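Local coordinates for sensor protein (Vibrio cholerae, PDB 3BY9) that probably senses C4-dicarboxylates such as succinate through this sensor domain of the histidine kinase DctB, whose kinase part would then pass a phosphate through a two-component system, at residues 35-40 with 144-149; 41-46 with 61-66. All coordinates share one frame; numbering follows the deposited sequence.

Contact 1: residues 35-40 with 144-149. With CA (calcium ion), chain C.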
loop_
_atom_site.group_PDB
_atom_site.type_symbol
_atom_site.label_atom_id
_atom_site.label_comp_id
_atom_site.label_asym_id
_atom_site.label_seq_id
_atom_site.Cartn_x
_atom_site.Cartn_y
_atom_site.Cartn_z
ATOM N N HIS A 35 0.223 -13.554 10.711
ATOM C CA HIS A 35 -0.302 -14.857 11.171
ATOM C C HIS A 35 0.777 -15.524 12.060
ATOM O O HIS A 35 0.472 -16.030 13.136
ATOM C CB HIS A 35 -0.630 -15.750 9.969
ATOM C CG HIS A 35 -1.210 -17.097 10.345
ATOM N ND1 HIS A 35 -1.182 -18.177 9.498
ATOM C CD2 HIS A 35 -1.864 -17.508 11.465
ATOM C CE1 HIS A 35 -1.805 -19.201 10.074
ATOM N NE2 HIS A 35 -2.226 -18.822 11.266
ATOM N N LEU A 36 2.047 -15.462 11.626
ATOM C CA LEU A 36 3.137 -16.098 12.356
ATOM C C LEU A 36 3.194 -15.709 13.822
ATOM O O LEU A 36 3.354 -16.592 14.679
ATOM C CB LEU A 36 4.489 -15.761 11.673
ATOM C CG LEU A 36 5.751 -16.063 12.500
ATOM C CD1 LEU A 36 5.861 -17.561 12.702
ATOM C CD2 LEU A 36 7.008 -15.555 11.808
ATOM N N ILE A 37 3.029 -14.419 14.113
ATOM C CA ILE A 37 3.154 -13.991 15.497
ATOM C C ILE A 37 1.851 -13.784 16.209
ATOM O O ILE A 37 1.843 -13.573 17.432
ATOM C CB ILE A 37 3.984 -12.664 15.650
ATOM C CG1 ILE A 37 3.302 -11.483 14.915
ATOM C CG2 ILE A 37 5.397 -12.848 15.012
ATOM C CD1 ILE A 37 3.978 -10.115 15.186
ATOM N N SER A 38 0.753 -13.897 15.476
ATOM C CA SER A 38 -0.549 -13.539 16.039
ATOM C C SER A 38 -0.935 -14.204 17.336
ATOM O O SER A 38 -1.499 -13.540 18.232
ATOM C CB SER A 38 -1.659 -13.768 14.998
ATOM O OG SER A 38 -1.804 -15.142 14.680
ATOM N N LYS A 39 -0.644 -15.497 17.461
ATOM C CA LYS A 39 -1.052 -16.200 18.704
ATOM C C LYS A 39 0.079 -16.283 19.736
ATOM O O LYS A 39 -0.057 -16.934 20.781
ATOM C CB LYS A 39 -1.532 -17.637 18.366
ATOM C CG LYS A 39 -2.949 -17.620 17.778
ATOM C CD LYS A 39 -3.530 -19.019 17.530
ATOM C CE LYS A 39 -3.604 -19.902 18.787
ATOM N NZ LYS A 39 -4.428 -19.332 19.905
ATOM N N ASP A 40 1.185 -15.619 19.448
ATOM C CA ASP A 40 2.321 -15.683 20.359
ATOM C C ASP A 40 1.946 -15.184 21.741
ATOM O O ASP A 40 1.217 -14.176 21.881
ATOM C CB ASP A 40 3.495 -14.836 19.830
ATOM C CG ASP A 40 4.118 -15.437 18.576
ATOM O OD1 ASP A 40 3.575 -16.459 18.084
ATOM O OD2 ASP A 40 5.157 -14.903 18.109
ATOM N N GLY A 144 -8.162 -9.176 19.159
ATOM C CA GLY A 144 -7.514 -7.970 18.644
ATOM C C GLY A 144 -6.953 -8.267 17.255
ATOM O O GLY A 144 -7.279 -9.274 16.639
ATOM N N VAL A 145 -6.068 -7.398 16.786
ATOM C CA VAL A 145 -5.516 -7.532 15.437
ATOM C C VAL A 145 -4.038 -7.171 15.497
ATOM O O VAL A 145 -3.669 -6.200 16.173
ATOM C CB VAL A 145 -6.193 -6.496 14.472
ATOM C CG1 VAL A 145 -5.459 -6.434 13.091
ATOM C CG2 VAL A 145 -7.659 -6.908 14.203
ATOM N N ILE A 146 -3.217 -7.960 14.802
ATOM C CA ILE A 146 -1.771 -7.639 14.708
ATOM C C ILE A 146 -1.535 -7.169 13.255
ATOM O O ILE A 146 -2.098 -7.730 12.294
ATOM C CB ILE A 146 -0.934 -8.896 15.093
ATOM C CG1 ILE A 146 0.568 -8.610 14.887
ATOM C CG2 ILE A 146 -1.262 -10.085 14.209
ATOM C CD1 ILE A 146 1.136 -7.536 15.810
ATOM N N VAL A 147 -0.724 -6.107 13.114
ATOM C CA VAL A 147 -0.486 -5.471 11.809
ATOM C C VAL A 147 0.992 -5.311 11.548
ATOM O O VAL A 147 1.761 -4.991 12.458
ATOM C CB VAL A 147 -1.072 -4.036 11.804
ATOM C CG1 VAL A 147 -0.942 -3.432 10.382
ATOM C CG2 VAL A 147 -2.584 -4.059 12.222
ATOM N N VAL A 148 1.390 -5.577 10.315
ATOM C CA VAL A 148 2.782 -5.300 9.921
ATOM C C VAL A 148 2.651 -4.277 8.764
ATOM O O VAL A 148 1.894 -4.515 7.831
ATOM C CB VAL A 148 3.431 -6.583 9.379
ATOM C CG1 VAL A 148 4.766 -6.250 8.637
ATOM C CG2 VAL A 148 3.806 -7.494 10.571
ATOM N N LYS A 149 3.395 -3.172 8.835
ATOM C CA LYS A 149 3.398 -2.158 7.775
ATOM C C LYS A 149 4.772 -2.181 7.129
ATOM O O LYS A 149 5.784 -2.083 7.812
ATOM C CB LYS A 149 3.135 -0.775 8.371
ATOM C CG LYS A 149 3.205 0.351 7.342
ATOM C CD LYS A 149 3.116 1.719 8.066
ATOM C CE LYS A 149 3.175 2.867 7.007
ATOM N NZ LYS A 149 3.165 4.191 7.753
HETATM CA CA CA C . 2.897 -18.042 16.505
HETATM O O HOH W 1 0.727 -17.426 15.541
HETATM O O HOH W 2 5.289 -18.776 16.620
#

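Contact 2: residues 41-46 with 61-66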
loop_
_atom_site.group_PDB
_atom_site.type_symbol
_atom_site.label_atom_id
_atom_site.label_comp_id
_atom_site.label_asym_id
_atom_site.label_seq_id
_atom_site.Cartn_x
_atom_site.Cartn_y
_atom_site.Cartn_z
ATOM N N LYS A 41 2.507 -15.830 22.772
ATOM C CA LYS A 41 2.179 -15.440 24.148
ATOM C C LYS A 41 2.250 -13.929 24.441
ATOM O O LYS A 41 1.378 -13.382 25.094
ATOM C CB LYS A 41 3.085 -16.213 25.115
ATOM C CG LYS A 41 2.893 -15.828 26.617
ATOM C CD LYS A 41 3.681 -16.836 27.492
ATOM C CE LYS A 41 3.682 -16.435 29.008
ATOM N NZ LYS A 41 2.291 -16.530 29.547
ATOM N N GLU A 42 3.307 -13.267 23.964
ATOM C CA GLU A 42 3.462 -11.844 24.220
ATOM C C GLU A 42 2.270 -11.022 23.729
ATOM O O GLU A 42 1.879 -10.035 24.366
ATOM C CB GLU A 42 4.723 -11.283 23.535
ATOM C CG GLU A 42 6.104 -11.876 24.029
ATOM C CD GLU A 42 6.511 -13.240 23.428
ATOM O OE1 GLU A 42 5.662 -13.965 22.879
ATOM O OE2 GLU A 42 7.704 -13.600 23.554
ATOM N N LEU A 43 1.722 -11.395 22.566
ATOM C CA LEU A 43 0.599 -10.627 22.024
ATOM C C LEU A 43 -0.696 -10.960 22.765
ATOM O O LEU A 43 -1.434 -10.055 23.147
ATOM C CB LEU A 43 0.410 -10.928 20.505
ATOM C CG LEU A 43 1.358 -10.177 19.568
ATOM C CD1 LEU A 43 2.839 -10.615 19.795
ATOM C CD2 LEU A 43 0.926 -10.510 18.102
ATOM N N VAL A 44 -0.954 -12.253 22.999
ATOM C CA VAL A 44 -2.201 -12.604 23.661
ATOM C C VAL A 44 -2.197 -12.076 25.091
ATOM O O VAL A 44 -3.212 -11.516 25.537
ATOM C CB VAL A 44 -2.469 -14.114 23.657
ATOM C CG1 VAL A 44 -3.768 -14.454 24.471
ATOM C CG2 VAL A 44 -2.595 -14.594 22.193
ATOM N N ASP A 45 -1.074 -12.210 25.790
ATOM C CA ASP A 45 -1.039 -11.728 27.165
ATOM C C ASP A 45 -1.283 -10.210 27.254
ATOM O O ASP A 45 -1.874 -9.724 28.242
ATOM C CB ASP A 45 0.306 -12.055 27.830
ATOM C CG ASP A 45 0.436 -13.546 28.265
ATOM O OD1 ASP A 45 1.519 -13.902 28.775
ATOM O OD2 ASP A 45 -0.519 -14.319 28.110
ATOM N N ALA A 46 -0.777 -9.459 26.282
ATOM C CA ALA A 46 -1.032 -8.021 26.301
ATOM C C ALA A 46 -2.514 -7.716 26.127
ATOM O O ALA A 46 -3.077 -6.834 26.788
ATOM C CB ALA A 46 -0.214 -7.319 25.181
ATOM N N ARG A 61 8.708 -4.490 23.491
ATOM C CA ARG A 61 10.082 -4.884 23.169
ATOM C C ARG A 61 10.112 -6.072 22.235
ATOM O O ARG A 61 10.970 -6.155 21.361
ATOM C CB ARG A 61 10.855 -5.154 24.468
ATOM C CG ARG A 61 11.033 -3.781 25.227
ATOM C CD ARG A 61 11.743 -3.921 26.588
ATOM N NE ARG A 61 11.968 -2.611 27.214
ATOM C CZ ARG A 61 12.956 -1.775 26.901
ATOM N NH1 ARG A 61 13.848 -2.090 25.957
ATOM N NH2 ARG A 61 13.050 -0.610 27.536
ATOM N N TYR A 62 9.128 -6.972 22.386
ATOM C CA TYR A 62 9.075 -8.140 21.483
ATOM C C TYR A 62 8.716 -7.680 20.073
ATOM O O TYR A 62 9.355 -8.099 19.099
ATOM C CB TYR A 62 8.033 -9.149 22.001
ATOM C CG TYR A 62 7.817 -10.302 21.049
ATOM C CD1 TYR A 62 8.865 -11.135 20.698
ATOM C CD2 TYR A 62 6.546 -10.554 20.524
ATOM C CE1 TYR A 62 8.683 -12.231 19.808
ATOM C CE2 TYR A 62 6.340 -11.648 19.653
ATOM C CZ TYR A 62 7.403 -12.469 19.293
ATOM O OH TYR A 62 7.226 -13.463 18.344
ATOM N N LEU A 63 7.715 -6.812 19.943
ATOM C CA LEU A 63 7.309 -6.371 18.593
ATOM C C LEU A 63 8.465 -5.572 17.956
ATOM O O LEU A 63 8.675 -5.598 16.739
ATOM C CB LEU A 63 6.032 -5.507 18.657
ATOM C CG LEU A 63 4.770 -6.291 19.129
ATOM C CD1 LEU A 63 3.567 -5.316 19.214
ATOM C CD2 LEU A 63 4.473 -7.440 18.219
ATOM N N GLU A 64 9.228 -4.867 18.788
ATOM C CA GLU A 64 10.346 -4.114 18.254
ATOM C C GLU A 64 11.390 -5.090 17.664
ATOM O O GLU A 64 11.976 -4.806 16.620
ATOM C CB GLU A 64 10.931 -3.252 19.389
ATOM C CG GLU A 64 12.070 -2.346 18.947
ATOM C CD GLU A 64 12.633 -1.505 20.104
ATOM O OE1 GLU A 64 12.276 -1.705 21.301
ATOM O OE2 GLU A 64 13.454 -0.611 19.780
ATOM N N GLN A 65 11.610 -6.222 18.348
ATOM C CA GLN A 65 12.555 -7.256 17.906
ATOM C C GLN A 65 12.053 -7.888 16.624
ATOM O O GLN A 65 12.799 -8.077 15.684
ATOM C CB GLN A 65 12.714 -8.319 19.031
ATOM C CG GLN A 65 13.550 -7.776 20.148
ATOM C CD GLN A 65 13.419 -8.552 21.450
ATOM O OE1 GLN A 65 14.168 -8.298 22.408
ATOM N NE2 GLN A 65 12.474 -9.472 21.511
ATOM N N VAL A 66 10.770 -8.237 16.593
ATOM C CA VAL A 66 10.227 -8.828 15.376
ATOM C C VAL A 66 10.378 -7.870 14.202
ATOM O O VAL A 66 10.811 -8.253 13.114
ATOM C CB VAL A 66 8.711 -9.127 15.539
ATOM C CG1 VAL A 66 8.087 -9.502 14.174
ATOM C CG2 VAL A 66 8.529 -10.274 16.570
#

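Contact 1: residues 35-40 with 144-149
Ile37 and Ile146 carry the apolar part of this contact, their side chains crossing at about a right angle. The CD1 methyl of Ile37 rests 3.7 Å from CG1 of Ile146 and also meets its CD1. Ile146 swings CG1 and CD1 toward Ile37 with CG1 opposite the backbone N (chi1 175°), which turns its other branch, CG2, onto Ser38 CB at 3.8 Å. Leu63 of helix 53-70 packs on both isoleucines. Here the short helix 33-38 lies on one face of the central strand of a five-stranded antiparallel sheet, consistent with the PAS-like fold of periplasmic DctB-type sensor domains, and Lys149 on the same strand binds succinate.

No hydrogen bond crosses between residues 35-40 and 144-149. Inside the helical segment, Ser38 OG, tucked between its own N and carbonyl carbon (chi1 66°), turns back to His35 O at 2.9 Å. Ser38 N reaches that same oxygen from the same face of the carbonyl plane.

A calcium ion is held by Leu36 O at 2.4 Å, by Asp40 OD1 at 2.3 Å and by two waters. One of these waters also donates to His35 O and accepts from Lys39 N, tying the ion to the helix end.

Contact 2: residues 41-46 with 61-66
Glu42 lays its carboxylate over one face of the Tyr62 ring, the two planes only 10° apart, with CD 3.9 Å above the ring and over its centre. The overlap begins nearer the backbone, where Glu42 CB approaches Tyr62 CD2 at 3.6 Å. A bend at chi2 (81°) folds the acid back across the ring, so that OE2 sits over the CD1 and CE1 side while OE1 lies closer to CE2. On the opposite face, one turn further along its own helix, Val66 CG2 is offset toward the rim, and the tyrosine is thus sandwiched between an acid and a methyl group.

The ring edge has a different neighbour. Leu43 CD1 comes up in the ring plane, 3.7 Å from Tyr62 CE2, and the same methyl touches Leu63 CD2 at 3.9 Å. The hydroxyl at the far end of the ring hydrogen-bonds OD2 of Asp40, a ligand of the calcium ion through its other oxygen. Within helix 41-48, Lys41 NZ bridges to the syn lone pair of Asp45 OD1 at 2.8 Å.

The axes of the two short segments approach to 10.6 Å and run roughly antiparallel, at 143°. The successive helices 41-48 and 53-70 thus form a helical hairpin; in this domain Leu43 and Leu63 pack on the sheet through Leu77 and Ile146, while Glu42 and Tyr62 lie on the partly exposed side.

The touching side chains of contact 1 are all buried and join a helix to a sheet strand, although its calcium site lies on the more exposed side of the helix. Contact 2 joins two helices and is only partly buried, with leucines inside and the Glu42 and Tyr62 pair toward the surface. The two are continuous: helices 33-38 and 41-48 follow each other in the chain, and Leu43 CD2 lies 3.8 Å from Ile146 CG1, so one apolar core serves both. Their polar chemistry meets at Asp40, which, already a calcium ligand, uses OD2 for a probable hydrogen bond of 2.5 Å to Tyr62 OH, linking the metal site to the stacked ring.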